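Local atomic coordinates of beta-glucosidase (Saccharopolyspora erythraea D, PDB entry 5M6G), a protein that probably hydrolyses terminal, non-reducing beta-D-glucosyl residues to release beta-D-glucose, as a member of glycosyl hydrolase family 3. Residues V535-S540 against A555-W560; K436-I441 against I495-E500; L415-G420 against E549-N554. All blocks are in the same frame, centred on the assembly; numbering follows the deposited sequence.

Contact 1 (V535-S540 against A555-W560)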
ATOM      1  N   VAL A 535      19.800   0.449  23.433  1.00 16.57           N
ATOM      2  CA  VAL A 535      18.665   1.026  22.724  1.00 13.40           C
ATOM      3  C   VAL A 535      18.163  -0.028  21.755  1.00 14.80           C
ATOM      4  O   VAL A 535      18.906  -0.468  20.869  1.00 15.28           O
ATOM      5  CB  VAL A 535      19.077   2.297  21.961  1.00 17.15           C
ATOM      6  CG1 VAL A 535      17.902   2.856  21.143  1.00 16.16           C
ATOM      7  CG2 VAL A 535      19.641   3.351  22.917  1.00 16.28           C
ATOM      8  N   VAL A 536      16.911  -0.434  21.895  1.00 16.46           N
ATOM      9  CA  VAL A 536      16.329  -1.403  20.980  1.00 14.64           C
ATOM     10  C   VAL A 536      15.431  -0.663  19.996  1.00 13.39           C
ATOM     11  O   VAL A 536      14.624   0.193  20.383  1.00 10.20           O
ATOM     12  CB  VAL A 536      15.572  -2.508  21.737  1.00 17.65           C
ATOM     13  CG1 VAL A 536      14.821  -3.397  20.761  1.00 11.10           C
ATOM     14  CG2 VAL A 536      16.575  -3.336  22.571  1.00 13.00           C
ATOM     15  N   VAL A 537      15.590  -0.977  18.720  1.00 11.81           N
ATOM     16  CA  VAL A 537      14.832  -0.349  17.650  1.00 11.88           C
ATOM     17  C   VAL A 537      14.109  -1.456  16.902  1.00 11.57           C
ATOM     18  O   VAL A 537      14.752  -2.363  16.366  1.00 15.42           O
ATOM     19  CB  VAL A 537      15.747   0.450  16.709  1.00  9.16           C
ATOM     20  CG1 VAL A 537      14.917   1.139  15.630  1.00 12.79           C
ATOM     21  CG2 VAL A 537      16.561   1.459  17.505  1.00 10.82           C
ATOM     22  N   THR A 538      12.775  -1.411  16.892  1.00 11.41           N
ATOM     23  CA  THR A 538      12.007  -2.429  16.188  1.00 11.14           C
ATOM     24  C   THR A 538      11.727  -1.934  14.773  1.00 13.46           C
ATOM     25  O   THR A 538      11.124  -0.871  14.584  1.00 13.45           O
ATOM     26  CB  THR A 538      10.698  -2.790  16.907  1.00 11.41           C
ATOM     27  OG1 THR A 538       9.888  -1.621  17.103  1.00 15.41           O
ATOM     28  CG2 THR A 538      10.985  -3.468  18.254  1.00 10.05           C
ATOM     29  N   VAL A 539      12.209  -2.679  13.791  1.00 10.49           N
ATOM     30  CA  VAL A 539      11.814  -2.507  12.398  1.00 11.41           C
ATOM     31  C   VAL A 539      10.822  -3.623  12.118  1.00 12.66           C
ATOM     32  O   VAL A 539      11.204  -4.794  12.030  1.00 12.20           O
ATOM     33  CB  VAL A 539      13.022  -2.558  11.451  1.00  9.09           C
ATOM     34  CG1 VAL A 539      12.566  -2.616   9.970  1.00 10.16           C
ATOM     35  CG2 VAL A 539      13.895  -1.349  11.667  1.00  8.89           C
ATOM     36  N   SER A 540       9.542  -3.271  12.007  1.00 10.30           N
ATOM     37  CA  SER A 540       8.497  -4.284  11.946  1.00 10.30           C
ATOM     38  C   SER A 540       7.256  -3.683  11.315  1.00 12.88           C
ATOM     39  O   SER A 540       7.083  -2.465  11.293  1.00 13.21           O
ATOM     40  CB  SER A 540       8.156  -4.812  13.342  1.00 11.85           C
ATOM     41  OG  SER A 540       7.577  -3.788  14.136  1.00 12.30           O
ATOM     42  N   ALA A 555      16.186   1.779  26.273  1.00 14.46           N
ATOM     43  CA  ALA A 555      15.243   2.525  25.461  1.00 15.05           C
ATOM     44  C   ALA A 555      14.650   1.586  24.432  1.00 14.33           C
ATOM     45  O   ALA A 555      15.271   0.591  24.049  1.00 13.87           O
ATOM     46  CB  ALA A 555      15.885   3.729  24.758  1.00 14.77           C
ATOM     47  N   LEU A 556      13.427   1.904  24.014  1.00 14.04           N
ATOM     48  CA  LEU A 556      12.731   1.181  22.959  1.00 10.83           C
ATOM     49  C   LEU A 556      12.146   2.208  22.006  1.00 13.59           C
ATOM     50  O   LEU A 556      11.374   3.077  22.428  1.00 13.46           O
ATOM     51  CB  LEU A 556      11.627   0.288  23.532  1.00 13.83           C
ATOM     52  CG  LEU A 556      10.728  -0.291  22.438  1.00 14.90           C
ATOM     53  CD1 LEU A 556      11.553  -1.192  21.513  1.00 14.03           C
ATOM     54  CD2 LEU A 556       9.576  -1.042  23.048  1.00 14.76           C
ATOM     55  N   LEU A 557      12.513   2.108  20.728  1.00 12.30           N
ATOM     56  CA  LEU A 557      12.012   2.990  19.681  1.00 13.50           C
ATOM     57  C   LEU A 557      11.396   2.115  18.603  1.00 14.66           C
ATOM     58  O   LEU A 557      12.055   1.197  18.104  1.00 13.39           O
ATOM     59  CB  LEU A 557      13.136   3.854  19.103  1.00 13.43           C
ATOM     60  CG  LEU A 557      12.756   4.834  17.978  1.00 16.39           C
ATOM     61  CD1 LEU A 557      12.083   6.077  18.562  1.00 12.40           C
ATOM     62  CD2 LEU A 557      13.987   5.201  17.159  1.00 13.22           C
ATOM     63  N   ALA A 558      10.125   2.360  18.287  1.00  9.33           N
ATOM     64  CA  ALA A 558       9.433   1.627  17.229  1.00  9.20           C
ATOM     65  C   ALA A 558       9.593   2.398  15.925  1.00 11.90           C
ATOM     66  O   ALA A 558       9.167   3.552  15.828  1.00 15.12           O
ATOM     67  CB  ALA A 558       7.952   1.439  17.564  1.00 15.82           C
ATOM     68  N   SER A 559      10.205   1.767  14.926  0.51 10.97           N
ATOM     69  CA  SER A 559      10.506   2.436  13.669  0.51 12.21           C
ATOM     70  C   SER A 559       9.611   2.005  12.520  0.51 10.69           C
ATOM     71  O   SER A 559       9.633   2.657  11.468  0.51  9.97           O
ATOM     72  CB  SER A 559      11.971   2.203  13.272  0.51 11.85           C
ATOM     73  OG  SER A 559      12.841   2.855  14.181  0.51 12.14           O
ATOM     74  N   TRP A 560       8.839   0.937  12.689  1.00 12.88           N
ATOM     75  CA  TRP A 560       7.894   0.421  11.669  1.00 12.19           C
ATOM     76  C   TRP A 560       8.720   0.001  10.442  1.00 13.34           C
ATOM     77  O   TRP A 560       9.736  -0.692  10.603  1.00 11.18           O
ATOM     78  CB  TRP A 560       6.789   1.427  11.406  1.00 11.30           C
ATOM     79  CG  TRP A 560       6.233   2.003  12.658  1.00 11.15           C
ATOM     80  CD1 TRP A 560       6.342   3.292  13.085  1.00 10.04           C
ATOM     81  CD2 TRP A 560       5.518   1.294  13.683  1.00 13.77           C
ATOM     82  NE1 TRP A 560       5.727   3.438  14.313  1.00 12.11           N
ATOM     83  CE2 TRP A 560       5.207   2.227  14.697  1.00 12.15           C
ATOM     84  CE3 TRP A 560       5.094  -0.031  13.828  1.00 10.90           C
ATOM     85  CZ2 TRP A 560       4.484   1.876  15.846  1.00 11.34           C
ATOM     86  CZ3 TRP A 560       4.386  -0.383  14.977  1.00 11.98           C
ATOM     87  CH2 TRP A 560       4.088   0.573  15.971  1.00 13.70           C
TER
HETATM   88  O   HOH W   1       8.065  -1.087  14.817  1.00 10.07           O
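Two neighbouring parallel strands of the mixed sheet in the family 3 C-terminal domain meet here, with Val535 beside Ala555, Val536 beside Leu556, Val537 beside Leu557 and Thr538 beside Ala558. Their hydrogen bonds alternate across the gap: Val536 N donates to Ala555 O (2.9 Å), Leu557 N to Val536 O, Thr538 N to Leu557 O and Ser559 N to Thr538 O (2.8 Å). Beyond that the regular spacing breaks. Trp560 N adds a weak bond to Thr538 O, and Ser540 N closes on Trp560 O from well above the carbonyl plane. On one face of the sheet Leu556 CD1 touches both Val536 CG1 and, at 4.0 Å, Thr538 CG2, its side chain slanting across the other two. Thr538 OG1 takes the position between the backbone N and the carbonyl carbon (chi1 57°), which brings it to 3.3 Å from Ala558 CA and hydrogen-bonds it to a water (3.0 Å). That water also accepts from Trp560 N (3.0 Å) and donates to Ser540 OG (2.8 Å), linking Thr538, Ser540 and Trp560 at the end of the paired region, where the pairing slips by a residue; Ser540 OG is held as well by Arg542 O. The same water and Ala558 CB lie over one face of the Trp560 ring, toward its rim. Strand 493-499 continues the sheet beyond 535-539 through backbone bonds to Val535, Val537 and Val539, strand 414-418 packs on Leu556, Ala558 and Trp560, and helix 567-573 lies against Val535 and Leu557 on the other face.

Contact 2 (K436-I441 against I495-E500)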
ATOM      1  N   LYS A 436      19.802  -7.538  12.725  1.00 15.49           N
ATOM      2  CA  LYS A 436      19.633  -7.879  11.310  1.00 15.82           C
ATOM      3  C   LYS A 436      18.918  -6.792  10.517  1.00 14.52           C
ATOM      4  O   LYS A 436      18.920  -6.842   9.283  1.00 14.05           O
ATOM      5  CB  LYS A 436      18.882  -9.206  11.168  1.00 16.74           C
ATOM      6  CG  LYS A 436      17.403  -9.148  11.535  1.00 16.65           C
ATOM      7  CD  LYS A 436      16.679 -10.435  11.099  1.00 16.48           C
ATOM      8  CE  LYS A 436      15.210 -10.438  11.514  1.00 15.74           C
ATOM      9  NZ  LYS A 436      14.975 -10.638  12.985  1.00 13.79           N
ATOM     10  N   ASN A 437      18.308  -5.815  11.183  1.00 15.19           N
ATOM     11  CA  ASN A 437      17.638  -4.719  10.499  1.00 11.72           C
ATOM     12  C   ASN A 437      18.422  -3.413  10.566  1.00 14.40           C
ATOM     13  O   ASN A 437      17.891  -2.369  10.186  1.00 14.73           O
ATOM     14  CB  ASN A 437      16.222  -4.542  11.063  1.00 12.89           C
ATOM     15  CG  ASN A 437      15.295  -5.650  10.611  1.00 12.13           C
ATOM     16  OD1 ASN A 437      15.640  -6.394   9.700  1.00 15.20           O
ATOM     17  ND2 ASN A 437      14.111  -5.765  11.232  1.00 13.42           N
ATOM     18  N   ALA A 438      19.683  -3.452  11.015  1.00 10.00           N
ATOM     19  CA  ALA A 438      20.466  -2.229  11.182  1.00 15.49           C
ATOM     20  C   ALA A 438      21.017  -1.682   9.869  1.00 13.75           C
ATOM     21  O   ALA A 438      21.213  -0.465   9.743  1.00 13.02           O
ATOM     22  CB  ALA A 438      21.634  -2.476  12.150  1.00 13.30           C
ATOM     23  N   ASP A 439      21.316  -2.555   8.908  1.00 11.84           N
ATOM     24  CA  ASP A 439      22.086  -2.185   7.727  1.00 11.25           C
ATOM     25  C   ASP A 439      21.507  -2.895   6.507  1.00 14.55           C
ATOM     26  O   ASP A 439      22.191  -3.608   5.779  1.00 15.72           O
ATOM     27  CB  ASP A 439      23.565  -2.546   7.905  1.00 13.25           C
ATOM     28  CG  ASP A 439      24.454  -1.962   6.814  1.00 15.37           C
ATOM     29  OD1 ASP A 439      24.146  -0.866   6.312  1.00 15.00           O
ATOM     30  OD2 ASP A 439      25.481  -2.592   6.471  1.00 15.89           O
ATOM     31  N   ASP A 440      20.212  -2.699   6.256  1.00 13.39           N
ATOM     32  CA  ASP A 440      19.560  -3.500   5.220  1.00 16.37           C
ATOM     33  C   ASP A 440      18.409  -2.686   4.638  1.00 15.50           C
ATOM     34  O   ASP A 440      17.361  -2.549   5.272  1.00 15.17           O
ATOM     35  CB  ASP A 440      19.085  -4.830   5.787  1.00 15.14           C
ATOM     36  CG  ASP A 440      18.777  -5.850   4.705  1.00 21.14           C
ATOM     37  OD1 ASP A 440      17.798  -5.655   3.953  1.00 17.73           O
ATOM     38  OD2 ASP A 440      19.513  -6.854   4.611  1.00 24.36           O
ATOM     39  N   ILE A 441      18.623  -2.157   3.429  1.00 13.88           N
ATOM     40  CA  ILE A 441      17.602  -1.364   2.749  1.00 14.57           C
ATOM     41  C   ILE A 441      16.318  -2.164   2.608  1.00 14.70           C
ATOM     42  O   ILE A 441      15.215  -1.661   2.865  1.00 14.22           O
ATOM     43  CB  ILE A 441      18.124  -0.904   1.376  1.00 16.09           C
ATOM     44  CG1 ILE A 441      19.302   0.058   1.549  1.00 17.57           C
ATOM     45  CG2 ILE A 441      17.002  -0.298   0.551  1.00 15.19           C
ATOM     46  CD1 ILE A 441      18.904   1.404   2.117  1.00 13.64           C
ATOM     47  N   ILE A 495      23.117  -0.073  20.075  1.00 15.55           N
ATOM     48  CA  ILE A 495      21.836   0.050  19.383  1.00 14.17           C
ATOM     49  C   ILE A 495      21.563  -1.264  18.670  1.00 13.43           C
ATOM     50  O   ILE A 495      22.356  -1.693  17.826  1.00 16.81           O
ATOM     51  CB  ILE A 495      21.837   1.221  18.384  1.00 15.41           C
ATOM     52  CG1 ILE A 495      22.212   2.519  19.095  1.00 14.80           C
ATOM     53  CG2 ILE A 495      20.466   1.349  17.689  1.00 14.77           C
ATOM     54  CD1 ILE A 495      22.699   3.594  18.149  1.00 16.11           C
ATOM     55  N   ALA A 496      20.433  -1.892  18.987  1.00 12.22           N
ATOM     56  CA  ALA A 496      20.054  -3.170  18.400  1.00 13.40           C
ATOM     57  C   ALA A 496      18.824  -2.941  17.530  1.00 12.80           C
ATOM     58  O   ALA A 496      17.729  -2.707  18.046  1.00 13.52           O
ATOM     59  CB  ALA A 496      19.776  -4.213  19.483  1.00 12.53           C
ATOM     60  N   VAL A 497      19.002  -3.009  16.216  1.00 12.15           N
ATOM     61  CA  VAL A 497      17.912  -2.792  15.271  1.00 11.29           C
ATOM     62  C   VAL A 497      17.421  -4.172  14.861  1.00 13.06           C
ATOM     63  O   VAL A 497      18.051  -4.850  14.048  1.00 12.38           O
ATOM     64  CB  VAL A 497      18.356  -1.953  14.070  1.00 14.60           C
ATOM     65  CG1 VAL A 497      17.135  -1.494  13.276  1.00 12.75           C
ATOM     66  CG2 VAL A 497      19.160  -0.754  14.542  1.00 10.71           C
ATOM     67  N   VAL A 498      16.279  -4.580  15.421  1.00 10.88           N
ATOM     68  CA  VAL A 498      15.764  -5.935  15.284  1.00 11.92           C
ATOM     69  C   VAL A 498      14.398  -5.894  14.596  1.00 12.71           C
ATOM     70  O   VAL A 498      13.973  -4.843  14.103  1.00 13.79           O
ATOM     71  CB  VAL A 498      15.677  -6.613  16.667  1.00 13.07           C
ATOM     72  CG1 VAL A 498      17.071  -6.687  17.337  1.00 14.19           C
ATOM     73  CG2 VAL A 498      14.711  -5.860  17.560  1.00  9.63           C
ATOM     74  N   GLY A 499      13.703  -7.036  14.538  1.00 14.00           N
ATOM     75  CA  GLY A 499      12.325  -7.071  14.078  1.00 13.98           C
ATOM     76  C   GLY A 499      12.126  -8.037  12.914  1.00 17.60           C
ATOM     77  O   GLY A 499      12.774  -9.086  12.831  1.00 15.12           O
ATOM     78  N   GLU A 500      11.214  -7.671  12.014  1.00 11.50           N
ATOM     79  CA  GLU A 500      10.781  -8.591  10.974  1.00 10.54           C
ATOM     80  C   GLU A 500      11.582  -8.404   9.691  1.00 12.58           C
ATOM     81  O   GLU A 500      12.181  -7.356   9.454  1.00 13.00           O
ATOM     82  CB  GLU A 500       9.297  -8.387  10.672  1.00 13.23           C
ATOM     83  CG  GLU A 500       8.405  -8.390  11.897  1.00 13.62           C
ATOM     84  CD  GLU A 500       6.932  -8.314  11.522  1.00 15.69           C
ATOM     85  OE1 GLU A 500       6.464  -7.227  11.120  1.00 15.52           O
ATOM     86  OE2 GLU A 500       6.258  -9.363  11.609  1.00 15.80           O
TER
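Lys436 NZ is gripped by three oxygens: Gly499 O across the contact, at 2.7 Å, with NZ tilted slightly from the plane of that carbonyl, and the carboxylates of Asp517 and Asp520 through salt bridges. The lysine chain leaves its backbone with CG between N and the carbonyl carbon (chi1 71°) and runs extended until a final bend (chi4 -73°) swings NZ onto Gly499 O. Next to it Asn437 works with both main chain and side chain. Its N donates to Val497 O (3.0 Å), while ND2 stands between two carbonyls, bonded to Glu500 O at 3.1 Å and weakly to Val498 O. Glu500 O is approached from above its carbonyl plane, and it lies a little out of the amide plane of Asn437. Gly499 leaves room for this amide: a CB here would come within 3.3 Å of Asn437 ND2, and at this residue's backbone angles it would collide with the carbonyl O of Val498. Farther back, Val497 points toward the loop. Its CG2 lies against Ala438 CB at 3.8 Å, a small apolar patch that helix 465-472 extends through Ile465 on Val497. The Glu500 carboxylate is engaged by Tyr503 OH, Arg542 NE and Gly541 N. The four successive carbonyls from Val497 to Glu500 thus each accept from Lys436 or Asn437, the one of Val498 only weakly. The polar part of the contact runs one way, the loop supplying N-H donors and the strand end its carbonyls; apolar packing of Val497 on Ala438 adds to it, and the two aspartates probably offset the lysine's charge.

Contact 3 (L415-G420 against E549-N554)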
ATOM      1  N   LEU A 415       8.602   6.663  20.356  1.00 12.46           N
ATOM      2  CA  LEU A 415       9.429   6.368  21.517  1.00 11.77           C
ATOM      3  C   LEU A 415       8.559   5.757  22.617  1.00 14.67           C
ATOM      4  O   LEU A 415       7.603   6.381  23.091  1.00 15.60           O
ATOM      5  CB  LEU A 415      10.140   7.630  22.007  1.00 10.79           C
ATOM      6  CG  LEU A 415      11.075   7.426  23.203  1.00 13.56           C
ATOM      7  CD1 LEU A 415      12.282   6.580  22.791  1.00 14.66           C
ATOM      8  CD2 LEU A 415      11.521   8.759  23.766  1.00 18.39           C
ATOM      9  N   LEU A 416       8.904   4.542  23.029  1.00 13.00           N
ATOM     10  CA  LEU A 416       8.092   3.762  23.948  1.00 14.51           C
ATOM     11  C   LEU A 416       8.712   3.576  25.324  1.00 14.09           C
ATOM     12  O   LEU A 416       7.975   3.407  26.301  1.00 13.16           O
ATOM     13  CB  LEU A 416       7.802   2.385  23.343  1.00 14.60           C
ATOM     14  CG  LEU A 416       6.970   2.422  22.063  1.00 16.27           C
ATOM     15  CD1 LEU A 416       6.952   1.050  21.378  1.00 15.58           C
ATOM     16  CD2 LEU A 416       5.548   2.939  22.353  1.00 12.18           C
ATOM     17  N   ARG A 417      10.040   3.569  25.419  1.00 15.21           N
ATOM     18  CA  ARG A 417      10.739   3.506  26.695  1.00 17.53           C
ATOM     19  C   ARG A 417      12.024   4.296  26.552  1.00 15.97           C
ATOM     20  O   ARG A 417      12.652   4.275  25.490  1.00 15.74           O
ATOM     21  CB  ARG A 417      11.073   2.071  27.125  1.00 16.06           C
ATOM     22  CG  ARG A 417       9.870   1.229  27.533  1.00 27.29           C
ATOM     23  CD  ARG A 417       9.451   1.502  28.983  1.00 25.37           C
ATOM     24  NE  ARG A 417       8.232   0.778  29.317  1.00 20.52           N
ATOM     25  CZ  ARG A 417       8.215  -0.469  29.775  1.00 26.28           C
ATOM     26  NH1 ARG A 417       9.362  -1.118  29.953  1.00 29.31           N
ATOM     27  NH2 ARG A 417       7.064  -1.067  30.051  1.00 20.47           N
ATOM     28  N   ASN A 418      12.407   4.992  27.618  1.00 16.83           N
ATOM     29  CA  ASN A 418      13.674   5.719  27.610  1.00 14.19           C
ATOM     30  C   ASN A 418      14.057   6.041  29.043  1.00 20.79           C
ATOM     31  O   ASN A 418      13.360   6.815  29.703  1.00 17.76           O
ATOM     32  CB  ASN A 418      13.557   6.999  26.792  1.00 17.56           C
ATOM     33  CG  ASN A 418      14.850   7.762  26.739  1.00 16.88           C
ATOM     34  OD1 ASN A 418      15.926   7.185  26.898  1.00 16.79           O
ATOM     35  ND2 ASN A 418      14.758   9.066  26.511  1.00 17.53           N
ATOM     36  N   ASP A 419      15.162   5.475  29.523  1.00 19.01           N
ATOM     37  CA  ASP A 419      15.630   5.792  30.867  1.00 18.60           C
ATOM     38  C   ASP A 419      16.584   6.975  30.888  1.00 23.82           C
ATOM     39  O   ASP A 419      17.081   7.336  31.957  1.00 23.41           O
ATOM     40  CB  ASP A 419      16.288   4.564  31.507  1.00 21.51           C
ATOM     41  CG  ASP A 419      17.600   4.177  30.847  1.00 26.37           C
ATOM     42  OD1 ASP A 419      17.996   4.822  29.853  1.00 24.63           O
ATOM     43  OD2 ASP A 419      18.241   3.210  31.324  1.00 22.71           O
ATOM     44  N   GLY A 420      16.846   7.586  29.738  1.00 24.00           N
ATOM     45  CA  GLY A 420      17.762   8.705  29.669  1.00 21.73           C
ATOM     46  C   GLY A 420      18.855   8.489  28.650  1.00 19.78           C
ATOM     47  O   GLY A 420      19.551   9.435  28.278  1.00 19.90           O
ATOM     48  N   GLU A 549      10.495  -8.994  27.837  1.00 20.60           N
ATOM     49  CA  GLU A 549      11.875  -8.530  27.744  1.00 20.21           C
ATOM     50  C   GLU A 549      12.046  -7.026  27.881  1.00 19.94           C
ATOM     51  O   GLU A 549      13.159  -6.586  28.185  1.00 20.21           O
ATOM     52  CB  GLU A 549      12.506  -8.949  26.402  1.00 23.48           C
ATOM     53  CG  GLU A 549      12.687 -10.453  26.229  1.00 29.22           C
ATOM     54  CD  GLU A 549      11.394 -11.151  25.851  1.00 33.41           C
ATOM     55  OE1 GLU A 549      10.931 -10.945  24.708  1.00 41.66           O
ATOM     56  OE2 GLU A 549      10.830 -11.887  26.693  1.00 36.43           O
ATOM     57  N   VAL A 550      10.988  -6.233  27.685  1.00 17.50           N
ATOM     58  CA  VAL A 550      11.136  -4.791  27.478  1.00 17.42           C
ATOM     59  C   VAL A 550      11.751  -4.095  28.696  1.00 17.49           C
ATOM     60  O   VAL A 550      12.450  -3.083  28.550  1.00 16.61           O
ATOM     61  CB  VAL A 550       9.770  -4.180  27.088  1.00 17.36           C
ATOM     62  CG1 VAL A 550       8.738  -4.381  28.213  1.00 18.11           C
ATOM     63  CG2 VAL A 550       9.910  -2.709  26.709  1.00 14.81           C
ATOM     64  N   ASP A 551      11.531  -4.627  29.905  1.00 17.89           N
ATOM     65  CA  ASP A 551      12.062  -3.982  31.103  1.00 17.88           C
ATOM     66  C   ASP A 551      13.586  -3.990  31.154  1.00 20.71           C
ATOM     67  O   ASP A 551      14.170  -3.175  31.873  1.00 21.07           O
ATOM     68  CB  ASP A 551      11.497  -4.646  32.361  1.00 15.52           C
ATOM     69  CG  ASP A 551      10.025  -4.356  32.544  1.00 23.14           C
ATOM     70  OD1 ASP A 551       9.559  -3.338  31.992  1.00 25.89           O
ATOM     71  OD2 ASP A 551       9.337  -5.137  33.225  1.00 29.71           O
ATOM     72  N   GLY A 552      14.239  -4.876  30.410  1.00 19.04           N
ATOM     73  CA  GLY A 552      15.682  -4.904  30.346  1.00 20.37           C
ATOM     74  C   GLY A 552      16.297  -3.952  29.351  1.00 18.24           C
ATOM     75  O   GLY A 552      17.525  -3.863  29.282  1.00 17.99           O
ATOM     76  N   TRP A 553      15.483  -3.222  28.589  1.00 14.46           N
ATOM     77  CA  TRP A 553      15.962  -2.339  27.535  1.00 20.88           C
ATOM     78  C   TRP A 553      15.989  -0.902  28.038  1.00 19.02           C
ATOM     79  O   TRP A 553      14.976  -0.392  28.521  1.00 19.29           O
ATOM     80  CB  TRP A 553      15.067  -2.445  26.293  1.00 14.10           C
ATOM     81  CG  TRP A 553      14.925  -3.844  25.778  1.00 17.31           C
ATOM     82  CD1 TRP A 553      15.708  -4.918  26.090  1.00 15.73           C
ATOM     83  CD2 TRP A 553      13.935  -4.323  24.856  1.00 17.18           C
ATOM     84  NE1 TRP A 553      15.270  -6.035  25.418  1.00 18.46           N
ATOM     85  CE2 TRP A 553      14.183  -5.696  24.651  1.00 18.24           C
ATOM     86  CE3 TRP A 553      12.870  -3.721  24.175  1.00 15.58           C
ATOM     87  CZ2 TRP A 553      13.405  -6.478  23.795  1.00 18.04           C
ATOM     88  CZ3 TRP A 553      12.081  -4.510  23.334  1.00 14.75           C
ATOM     89  CH2 TRP A 553      12.358  -5.869  23.152  1.00 14.18           C
ATOM     90  N   ASN A 554      17.144  -0.245  27.916  1.00 16.47           N
ATOM     91  CA  ASN A 554      17.228   1.135  28.382  1.00 14.37           C
ATOM     92  C   ASN A 554      16.352   2.065  27.560  1.00 18.59           C
ATOM     93  O   ASN A 554      15.833   3.057  28.087  1.00 14.90           O
ATOM     94  CB  ASN A 554      18.681   1.597  28.368  1.00 14.71           C
ATOM     95  CG  ASN A 554      19.542   0.761  29.273  1.00 14.89           C
ATOM     96  OD1 ASN A 554      20.052  -0.282  28.868  1.00 14.87           O
ATOM     97  ND2 ASN A 554      19.671   1.185  30.527  1.00 19.14           N
TER
HETATM   98  O   HOH W   2      12.259  -0.340  29.625  1.00 23.77           O
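Arg417 and Asp551 set their flat groups nearly parallel, with guanidinium and carboxylate planes 16° apart, in a salt bridge made by one hydrogen bond, NH1 to OD1 (3.0 Å). A bend at chi2 (-82°) brings the arginine chain across Val550, which crosses it at about a right angle and lays CG2 over one guanidinium face, 3.7 Å from NH1. In the guanidinium plane, NH1 also donates to a water that links it to Val550 O and Trp553 O. Shortening Arg417 to an alanine is likely to strip Asp551 of its salt-bridge partner, take the NH1 donor from the water and uncover Val550 CG2. Asp419 and Asn554 slant past each other, their planes 56° apart. Asn554 ND2 meets Asp419 OD2 on its syn side at 2.6 Å, somewhat out of the carboxylate plane, while Asp419 N donates to Asn554 O (2.9 Å). Leu416 and Arg417 form a classic beta bulge opposite Leu556; Asn418 OD1 accepts from Gly420 N in an Asx turn, its ND2 bonding Leu422 O. Strand 414-418 and loop 549-554 are thus joined near the surface by mostly polar chemistry: one salt bridge, and an Asp-Asn pair sharing a side-chain and a backbone hydrogen bond.

How the contacts relate
All three contacts reach the mixed sheet of the C-terminal domain, where strands 414-418, 555-560, 534-539 and 493-499 lie side by side in that order; loops 436-441 and 549-554 border it. Contact 1 is the middle one: its centre is about 9 Å from that of contact 2 and about 10 Å from that of contact 3, and it touches both, whereas the centres of contacts 2 and 3 are about 17 Å apart. Contact 2 precedes contact 1 along the chain and falls between the two segments of contact 3, whose segments alternate with those of contact 1. Strand 414-418, an outermost strand, thus draws early and late parts of the domain into one sheet.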